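Local coordinates for protein halogenase PltM (Pseudomonas fluorescens, PDB 6BZN) that halogenates phenolic substrates with the help of a flavin cofactor and is versatile in the substrates and halides it accepts, at residues I276-N281 with R296-K301; I167-D172 with R201-R206. One frame throughout, in Å; residues are numbered along the deposited sequence.

In the fold
Contact 2 (167-172 with 201-206) lies wholly earlier in the chain than contact 1 (276-281 with 296-301), and the two do not touch: their centres are 39 Å apart and their nearest atoms about 17 Å. Contact 2 sets an edge strand of the small antiparallel sheet on the short helix 198-203, beside the parallel sheet of the nucleotide-binding part. Contact 1 packs helix 291-301 on the large mixed sheet. Both stand back from one FAD site, known for this protein but empty here: the side chain of Phe-278 is about 11 Å from that of Val-62, and that of Ile-167 about 11 Å from Gly-196. Arg-201, in 201-206 but not touching 167-172, belongs to a further FAD site.

Contact 1 (I276-N281 with R296-K301); sequences IGFQFN and RKLLKK
Phe-278 on strand 273-281 and Leu-298 on helix 291-301 mark the nearest approach of the two backbones, their CA atoms 9.0 Å apart, a spacing bridged wholly by apolar side chains. Leu-298 is the one side chain of 296-301 that touches this part of the strand, and its two methyls divide the work. CD2 lies against the root of the Phe-278 side chain, 3.8 Å from CB of Phe-278, and meets the Phe-278 ring obliquely at that ring's CG and CD2. The other methyl, CD1, comes to the rim of the Phe-280 ring near its plane, 4.1 Å from both CE1 and CZ of Phe-280. With CG anti to the backbone N (chi1 -173°), the leucine fork reaches out to both phenylalanines.

On the strand, Phe-278 and Phe-280 are two residues apart and both start out toward the helix, whereas the intervening Gln-279 starts away from it. Their rings also meet each other: CE2 of Phe-280 comes in the plane of the Phe-278 ring at its edge, 3.7 Å from CE2 of Phe-278. An alanine in place of Leu-298 removes both methyls, which would probably leave a gap beside both phenylalanines and take away the contacts that join 296-301 to 276-281.

More aromatic rings close in around the site. Phe-278 stacks with Phe-218 and meets Trp-318 edge-to-face; Phe-280 meets Tyr-285 edge-to-face, and Tyr-285 in turn takes a cation-pi contact from Lys-301. Strand 273-281 runs antiparallel between strands 256-262 and 215-223 of the mixed sheet, and Leu-298 also touches Leu-258 on the first of these, so helix 291-301 rests across more than one strand.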
loop_
_atom_site.group_PDB
_atom_site.type_symbol
_atom_site.label_atom_id
_atom_site.label_comp_id
_atom_site.label_asym_id
_atom_site.label_seq_id
_atom_site.Cartn_x
_atom_site.Cartn_y
_atom_site.Cartn_z
ATOM N N ILE A 276 0.837 7.909 -13.327
ATOM C CA ILE A 276 0.152 7.003 -14.236
ATOM C C ILE A 276 0.860 5.649 -14.163
ATOM O O ILE A 276 2.083 5.573 -14.330
ATOM C CB ILE A 276 0.189 7.516 -15.703
ATOM C CG1 ILE A 276 -0.421 8.929 -15.828
ATOM C CG2 ILE A 276 -0.502 6.526 -16.635
ATOM C CD1 ILE A 276 -1.899 9.080 -15.490
ATOM N N GLY A 277 0.100 4.586 -13.910
ATOM C CA GLY A 277 0.645 3.230 -13.911
ATOM C C GLY A 277 -0.338 2.297 -14.554
ATOM O O GLY A 277 -1.528 2.390 -14.271
ATOM N N PHE A 278 0.117 1.422 -15.439
ATOM C CA PHE A 278 -0.778 0.386 -15.976
ATOM C C PHE A 278 -0.209 -1.000 -15.764
ATOM O O PHE A 278 1.013 -1.216 -15.869
ATOM C CB PHE A 278 -1.238 0.645 -17.427
ATOM C CG PHE A 278 -0.151 0.673 -18.462
ATOM C CD1 PHE A 278 0.596 1.834 -18.687
ATOM C CD2 PHE A 278 0.057 -0.418 -19.288
ATOM C CE1 PHE A 278 1.574 1.869 -19.670
ATOM C CE2 PHE A 278 1.032 -0.383 -20.279
ATOM C CZ PHE A 278 1.784 0.762 -20.475
ATOM N N GLN A 279 -1.111 -1.916 -15.398
ATOM C CA GLN A 279 -0.757 -3.247 -14.947
ATOM C C GLN A 279 -1.491 -4.268 -15.770
ATOM O O GLN A 279 -2.675 -4.076 -16.065
ATOM C CB GLN A 279 -1.174 -3.468 -13.486
ATOM C CG GLN A 279 -0.356 -2.716 -12.437
ATOM C CD GLN A 279 -0.385 -1.206 -12.585
ATOM O OE1 GLN A 279 0.648 -0.571 -12.785
ATOM N NE2 GLN A 279 -1.577 -0.617 -12.493
ATOM N N PHE A 280 -0.807 -5.355 -16.121
ATOM C CA PHE A 280 -1.449 -6.493 -16.779
ATOM C C PHE A 280 -1.372 -7.764 -15.940
ATOM O O PHE A 280 -0.361 -8.064 -15.331
ATOM C CB PHE A 280 -0.819 -6.766 -18.152
ATOM C CG PHE A 280 -1.002 -5.651 -19.131
ATOM C CD1 PHE A 280 -2.282 -5.318 -19.585
ATOM C CD2 PHE A 280 0.087 -4.950 -19.625
ATOM C CE1 PHE A 280 -2.465 -4.287 -20.503
ATOM C CE2 PHE A 280 -0.084 -3.927 -20.536
ATOM C CZ PHE A 280 -1.363 -3.587 -20.973
ATOM N N ASN A 281 -2.476 -8.500 -15.943
ATOM C CA ASN A 281 -2.514 -9.884 -15.548
ATOM C C ASN A 281 -1.758 -10.685 -16.613
ATOM O O ASN A 281 -2.240 -10.849 -17.734
ATOM C CB ASN A 281 -3.972 -10.340 -15.454
ATOM C CG ASN A 281 -4.114 -11.780 -15.033
ATOM O OD1 ASN A 281 -3.137 -12.510 -14.930
ATOM N ND2 ASN A 281 -5.344 -12.195 -14.770
ATOM N N ARG A 296 0.515 3.249 -25.926
ATOM C CA ARG A 296 -0.294 3.614 -27.088
ATOM C C ARG A 296 -1.248 2.490 -27.513
ATOM O O ARG A 296 -2.396 2.779 -27.871
ATOM C CB ARG A 296 0.574 4.049 -28.275
ATOM C CG ARG A 296 1.404 5.304 -28.032
ATOM C CD ARG A 296 0.581 6.571 -27.796
ATOM N NE ARG A 296 1.239 7.481 -26.849
ATOM C CZ ARG A 296 0.729 8.625 -26.379
ATOM N NH1 ARG A 296 -0.470 9.062 -26.768
ATOM N NH2 ARG A 296 1.437 9.346 -25.504
ATOM N N LYS A 297 -0.792 1.236 -27.475
ATOM C CA LYS A 297 -1.681 0.093 -27.755
ATOM C C LYS A 297 -2.858 0.035 -26.781
ATOM O O LYS A 297 -3.997 -0.214 -27.189
ATOM C CB LYS A 297 -0.920 -1.238 -27.758
ATOM C CG LYS A 297 -0.007 -1.416 -28.976
ATOM C CD LYS A 297 0.530 -2.838 -29.135
ATOM C CE LYS A 297 1.424 -3.258 -27.986
ATOM N NZ LYS A 297 2.046 -4.597 -28.202
ATOM N N LEU A 298 -2.581 0.272 -25.498
ATOM C CA LEU A 298 -3.627 0.305 -24.482
ATOM C C LEU A 298 -4.670 1.380 -24.800
ATOM O O LEU A 298 -5.878 1.116 -24.735
ATOM C CB LEU A 298 -3.028 0.562 -23.096
ATOM C CG LEU A 298 -3.990 0.446 -21.916
ATOM C CD1 LEU A 298 -4.470 -0.986 -21.782
ATOM C CD2 LEU A 298 -3.321 0.913 -20.632
ATOM N N LEU A 299 -4.206 2.577 -25.160
ATOM C CA LEU A 299 -5.097 3.696 -25.439
ATOM C C LEU A 299 -5.949 3.474 -26.709
ATOM O O LEU A 299 -7.085 3.941 -26.781
ATOM C CB LEU A 299 -4.307 5.005 -25.541
ATOM C CG LEU A 299 -3.496 5.451 -24.308
ATOM C CD1 LEU A 299 -2.995 6.875 -24.513
ATOM C CD2 LEU A 299 -4.274 5.332 -23.007
ATOM N N LYS A 300 -5.398 2.752 -27.681
ATOM C CA LYS A 300 -6.125 2.365 -28.897
ATOM C C LYS A 300 -7.216 1.339 -28.548
ATOM O O LYS A 300 -8.343 1.437 -29.021
ATOM C CB LYS A 300 -5.127 1.786 -29.903
ATOM C CG LYS A 300 -5.589 1.628 -31.344
ATOM C CD LYS A 300 -4.466 0.969 -32.154
ATOM C CE LYS A 300 -4.471 1.346 -33.623
ATOM N NZ LYS A 300 -5.499 0.590 -34.378
ATOM N N LYS A 301 -6.873 0.389 -27.683
ATOM C CA LYS A 301 -7.811 -0.615 -27.162
ATOM C C LYS A 301 -8.961 0.035 -26.375
ATOM O O LYS A 301 -10.109 -0.392 -26.484
ATOM C CB LYS A 301 -7.042 -1.590 -26.258
ATOM C CG LYS A 301 -7.436 -3.055 -26.266
ATOM C CD LYS A 301 -6.287 -3.890 -25.674
ATOM C CE LYS A 301 -6.560 -5.389 -25.675
ATOM N NZ LYS A 301 -5.394 -6.239 -25.281
#

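Contact 2 (I167-D172 with R201-R206); sequences ISLNDD and RQLGLR
Water 1 is gripped from two sides, accepting the N-H of Ile-167 at 2.9 Å from its N and donating to OE1 of Gln-202. The same amide completes the clasp directly: NE2 of Gln-202 gives a hydrogen bond to the carbonyl O of Ile-167, 3.0 Å long and somewhat bent, with an N-H...O angle of 151°. The donor approaches 34° off the carbonyl plane. Both ends of one glutamine amide thus serve the N-H and C=O of a single strand residue, one through water, which fixes the rotation of the amide and satisfies backbone groups on this strand edge.

The glutamine gets there as an extended chain beyond CG, leaving the helix with chi1 at 89°, and it crosses the Ile-167 side chain at about a right angle. CB of Ile-167 lies 3.6 Å from OE1 of Gln-202. Further along, the leucines meet by their methyls: CD1 of Leu-169 touches CD2 of Leu-203 at 3.8 Å, the two side chains again crossing.

Strand 164-170 is an outermost strand of a three-stranded antiparallel sheet, paired with strand 173-178, and Val-174 of that partner touches both Ile-167 and Leu-169. Helix 198-203 faces the strand with Leu-199 as well, which packs on Ile-167. Leu-169 and Leu-203 share Phe-336 on strand 336-338, so the contact wedges the small sheet, the helix and the edge of the parallel five-stranded sheet together.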
loop_
_atom_site.group_PDB
_atom_site.type_symbol
_atom_site.label_atom_id
_atom_site.label_comp_id
_atom_site.label_asym_id
_atom_site.label_seq_id
_atom_site.Cartn_x
_atom_site.Cartn_y
_atom_site.Cartn_z
ATOM N N ILE A 167 26.934 -8.666 4.639
ATOM C CA ILE A 167 26.217 -8.592 5.901
ATOM C C ILE A 167 26.416 -9.922 6.606
ATOM O O ILE A 167 25.976 -10.960 6.098
ATOM C CB ILE A 167 24.707 -8.321 5.692
ATOM C CG1 ILE A 167 24.505 -7.000 4.938
ATOM C CG2 ILE A 167 23.983 -8.260 7.027
ATOM C CD1 ILE A 167 23.097 -6.795 4.397
ATOM N N SER A 168 27.086 -9.892 7.758
ATOM C CA SER A 168 27.335 -11.107 8.537
ATOM C C SER A 168 26.385 -11.152 9.712
ATOM O O SER A 168 26.250 -10.179 10.441
ATOM C CB SER A 168 28.795 -11.161 9.015
ATOM O OG SER A 168 29.654 -11.221 7.884
ATOM N N LEU A 169 25.717 -12.283 9.886
ATOM C CA LEU A 169 24.777 -12.466 10.972
ATOM C C LEU A 169 25.406 -13.457 11.946
ATOM O O LEU A 169 25.605 -14.617 11.607
ATOM C CB LEU A 169 23.448 -12.980 10.434
ATOM C CG LEU A 169 22.729 -12.093 9.411
ATOM C CD1 LEU A 169 21.589 -12.864 8.759
ATOM C CD2 LEU A 169 22.217 -10.817 10.069
ATOM N N ASN A 170 25.745 -12.987 13.141
ATOM C CA ASN A 170 26.515 -13.784 14.107
ATOM C C ASN A 170 25.638 -14.016 15.311
ATOM O O ASN A 170 24.586 -13.399 15.423
ATOM C CB ASN A 170 27.797 -13.034 14.518
ATOM C CG ASN A 170 28.555 -12.467 13.322
ATOM O OD1 ASN A 170 28.820 -11.253 13.243
ATOM N ND2 ASN A 170 28.909 -13.337 12.382
ATOM N N ASP A 171 26.067 -14.871 16.234
ATOM C CA ASP A 171 25.308 -15.050 17.479
ATOM C C ASP A 171 25.431 -13.868 18.455
ATOM O O ASP A 171 24.654 -13.787 19.392
ATOM C CB ASP A 171 25.623 -16.400 18.176
ATOM C CG ASP A 171 27.044 -16.487 18.696
ATOM O OD1 ASP A 171 27.823 -15.531 18.480
ATOM O OD2 ASP A 171 27.373 -17.519 19.335
ATOM N N ASP A 172 26.380 -12.953 18.235
ATOM C CA ASP A 172 26.533 -11.767 19.098
ATOM C C ASP A 172 26.250 -10.422 18.389
ATOM O O ASP A 172 26.539 -9.361 18.941
ATOM C CB ASP A 172 27.910 -11.759 19.798
ATOM C CG ASP A 172 29.076 -11.798 18.834
ATOM O OD1 ASP A 172 28.854 -11.831 17.600
ATOM O OD2 ASP A 172 30.227 -11.812 19.326
ATOM N N ARG A 201 17.935 -11.470 -0.544
ATOM C CA ARG A 201 18.760 -12.215 -1.513
ATOM C C ARG A 201 19.680 -13.195 -0.792
ATOM O O ARG A 201 19.747 -14.367 -1.156
ATOM C CB ARG A 201 19.576 -11.272 -2.410
ATOM C CG ARG A 201 18.740 -10.402 -3.342
ATOM C CD ARG A 201 19.586 -9.700 -4.397
ATOM N NE ARG A 201 20.659 -8.899 -3.795
ATOM C CZ ARG A 201 20.693 -7.564 -3.660
ATOM N NH1 ARG A 201 19.709 -6.769 -4.096
ATOM N NH2 ARG A 201 21.754 -7.007 -3.072
ATOM N N GLN A 202 20.345 -12.744 0.269
ATOM C CA GLN A 202 21.348 -13.602 0.921
ATOM C C GLN A 202 20.731 -14.696 1.810
ATOM O O GLN A 202 21.359 -15.730 2.051
ATOM C CB GLN A 202 22.356 -12.750 1.681
ATOM C CG GLN A 202 22.003 -12.429 3.122
ATOM C CD GLN A 202 23.040 -11.537 3.776
ATOM O OE1 GLN A 202 23.584 -10.643 3.135
ATOM N NE2 GLN A 202 23.347 -11.800 5.042
ATOM N N LEU A 203 19.505 -14.479 2.296
ATOM C CA LEU A 203 18.871 -15.424 3.216
ATOM C C LEU A 203 18.056 -16.497 2.536
ATOM O O LEU A 203 17.662 -17.454 3.191
ATOM C CB LEU A 203 17.969 -14.702 4.212
ATOM C CG LEU A 203 18.681 -13.846 5.266
ATOM C CD1 LEU A 203 17.655 -12.990 5.981
ATOM C CD2 LEU A 203 19.446 -14.725 6.227
ATOM N N GLY A 204 17.767 -16.326 1.255
ATOM C CA GLY A 204 17.050 -17.327 0.494
ATOM C C GLY A 204 15.603 -17.506 0.915
ATOM O O GLY A 204 15.092 -18.626 0.892
ATOM N N LEU A 205 14.940 -16.416 1.319
ATOM C CA LEU A 205 13.556 -16.527 1.806
ATOM C C LEU A 205 12.479 -16.194 0.762
ATOM O O LEU A 205 11.326 -16.549 0.962
ATOM C CB LEU A 205 13.350 -15.671 3.060
ATOM C CG LEU A 205 14.391 -15.893 4.170
ATOM C CD1 LEU A 205 14.357 -14.774 5.198
ATOM C CD2 LEU A 205 14.167 -17.234 4.817
ATOM N N ARG A 206 12.848 -15.540 -0.337
ATOM C CA ARG A 206 11.862 -15.091 -1.320
ATOM C C ARG A 206 11.482 -16.162 -2.336
ATOM O O ARG A 206 12.330 -16.941 -2.792
ATOM C CB ARG A 206 12.367 -13.854 -2.044
ATOM C CG ARG A 206 11.298 -13.195 -2.881
ATOM C CD ARG A 206 11.782 -11.895 -3.456
ATOM N NE ARG A 206 11.947 -10.884 -2.416
ATOM C CZ ARG A 206 12.301 -9.634 -2.657
ATOM N NH1 ARG A 206 12.513 -9.244 -3.902
ATOM N NH2 ARG A 206 12.436 -8.775 -1.645
HETATM O O HOH W 1 26.481 -10.913 2.857
#